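Local coordinates for homoserine kinase (Cytophaga hutchinsonii, PDB 4P52), which probably catalyses the ATP-dependent phosphorylation of L-homoserine to O-phospho-L-homoserine, a step on the way to threonine, at residues A[202-207]-A[258-263]. Sequence-based numbering, arbitrary orientation.
Sequences VEVQTK and SVLIPG
V204 reaches across to L260 with both of its methyls. CG1 lies 4.0 Å from CB of L260, and the two side chains cross at about a right angle, so they meet over a small patch near the base of the leucine. CG2 turns to the backbone instead, 3.1 Å from the carbonyl O of L260. The valine's rotation sets this division of labour, since CG1 stands anti to the backbone N (chi1 165°), which leaves CG2 beside that N. CG2 of V204 also grazes CG1 of the buried I261 at 4.5 Å.

Two residues earlier, V202 makes a looser touch, its CG1 4.3 Å from CD of P262. V202 and V204 both point toward the other segment. The contact is thus thin and apolar, with 180 Å² buried in all. L260 is itself presented by a turn: the N of I261 donates to the O of S258 at 3.1 Å, closing a type I-like beta turn with V259 and L260 at its two middle positions.

P286 also packs on V204, and I314 on P262, so other loops of the chain share this patch. The contact lies near the surface of the C-terminal part of the GHMP kinase fold. It joins the connection from strand 194-200, an inner strand of the four-stranded antiparallel sheet, into helix 206-211 with the loop linking helices 253-257 and 264-273.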
loop_
_atom_site.group_PDB
_atom_site.type_symbol
_atom_site.label_atom_id
_atom_site.label_comp_id
_atom_site.label_asym_id
_atom_site.label_seq_id
_atom_site.Cartn_x
_atom_site.Cartn_y
_atom_site.Cartn_z
ATOM N N VAL A 202 3.657 16.858 27.866
ATOM C CA VAL A 202 4.977 17.367 27.560
ATOM C C VAL A 202 4.876 17.837 26.112
ATOM O O VAL A 202 4.017 17.367 25.367
ATOM C CB VAL A 202 6.058 16.264 27.766
ATOM C CG1 VAL A 202 5.944 15.137 26.746
ATOM C CG2 VAL A 202 7.426 16.865 27.674
ATOM N N GLU A 203 5.675 18.796 25.700
ATOM C CA GLU A 203 5.531 19.186 24.321
ATOM C C GLU A 203 6.766 19.028 23.481
ATOM O O GLU A 203 7.797 19.605 23.732
ATOM C CB GLU A 203 4.841 20.538 24.141
ATOM C CG GLU A 203 5.516 21.714 24.801
ATOM C CD GLU A 203 4.756 23.007 24.560
ATOM O OE1 GLU A 203 3.506 22.953 24.587
ATOM O OE2 GLU A 203 5.402 24.067 24.348
ATOM N N VAL A 204 6.620 18.174 22.490
ATOM C CA VAL A 204 7.575 17.999 21.423
ATOM C C VAL A 204 7.073 18.907 20.303
ATOM O O VAL A 204 5.885 18.817 19.895
ATOM C CB VAL A 204 7.556 16.521 20.963
ATOM C CG1 VAL A 204 8.250 16.328 19.618
ATOM C CG2 VAL A 204 8.135 15.618 22.043
ATOM N N GLN A 205 7.967 19.776 19.818
ATOM C CA GLN A 205 7.671 20.636 18.673
ATOM C C GLN A 205 7.375 19.854 17.367
ATOM O O GLN A 205 7.998 18.808 17.100
ATOM C CB GLN A 205 8.817 21.629 18.465
ATOM C CG GLN A 205 9.020 22.594 19.620
ATOM C CD GLN A 205 7.737 23.282 20.082
ATOM O OE1 GLN A 205 7.289 23.100 21.220
ATOM N NE2 GLN A 205 7.139 24.075 19.197
ATOM N N THR A 206 6.419 20.349 16.568
ATOM C CA THR A 206 6.159 19.799 15.216
ATOM C C THR A 206 7.374 20.076 14.327
ATOM O O THR A 206 7.793 19.210 13.537
ATOM C CB THR A 206 4.866 20.368 14.576
ATOM O OG1 THR A 206 3.754 20.062 15.423
ATOM C CG2 THR A 206 4.605 19.748 13.189
ATOM N N LYS A 207 7.933 21.277 14.512
ATOM C CA LYS A 207 9.139 21.760 13.850
ATOM C C LYS A 207 10.311 20.757 13.923
ATOM O O LYS A 207 10.946 20.464 12.902
ATOM C CB LYS A 207 9.537 23.118 14.456
ATOM C CG LYS A 207 10.650 23.846 13.720
ATOM C CD LYS A 207 11.301 24.901 14.608
ATOM C CE LYS A 207 12.421 25.636 13.876
ATOM N NZ LYS A 207 13.613 24.777 13.610
ATOM N N SER A 258 11.250 8.871 17.415
ATOM C CA SER A 258 11.010 8.349 18.743
ATOM C C SER A 258 12.016 8.908 19.770
ATOM O O SER A 258 11.691 8.956 20.948
ATOM C CB SER A 258 11.040 6.825 18.722
ATOM O OG SER A 258 12.387 6.404 18.632
ATOM N N VAL A 259 13.211 9.319 19.341
ATOM C CA VAL A 259 14.141 9.975 20.243
ATOM C C VAL A 259 13.583 11.255 20.865
ATOM O O VAL A 259 14.031 11.645 21.959
ATOM C CB VAL A 259 15.506 10.318 19.591
ATOM C CG1 VAL A 259 16.216 9.050 19.143
ATOM C CG2 VAL A 259 15.361 11.320 18.442
ATOM N N LEU A 260 12.637 11.911 20.169
ATOM C CA LEU A 260 12.010 13.122 20.663
ATOM C C LEU A 260 10.944 12.847 21.708
ATOM O O LEU A 260 10.528 13.762 22.413
ATOM C CB LEU A 260 11.369 13.887 19.514
ATOM C CG LEU A 260 12.337 14.409 18.445
ATOM C CD1 LEU A 260 11.573 15.043 17.288
ATOM C CD2 LEU A 260 13.389 15.365 19.015
ATOM N N ILE A 261 10.470 11.612 21.820
ATOM C CA ILE A 261 9.353 11.360 22.719
ATOM C C ILE A 261 9.791 10.641 23.980
ATOM O O ILE A 261 10.218 9.486 23.932
ATOM C CB ILE A 261 8.230 10.557 22.031
ATOM C CG1 ILE A 261 7.702 11.331 20.820
ATOM C CG2 ILE A 261 7.140 10.186 23.036
ATOM C CD1 ILE A 261 6.846 10.502 19.876
ATOM N N PRO A 262 9.669 11.308 25.125
ATOM C CA PRO A 262 10.175 10.684 26.351
ATOM C C PRO A 262 9.456 9.379 26.652
ATOM O O PRO A 262 8.233 9.339 26.610
ATOM C CB PRO A 262 9.854 11.713 27.424
ATOM C CG PRO A 262 9.691 13.005 26.680
ATOM C CD PRO A 262 9.095 12.640 25.361
ATOM N N GLY A 263 10.216 8.316 26.915
ATOM C CA GLY A 263 9.655 7.032 27.324
ATOM C C GLY A 263 9.051 6.210 26.205
ATOM O O GLY A 263 8.425 5.172 26.453
#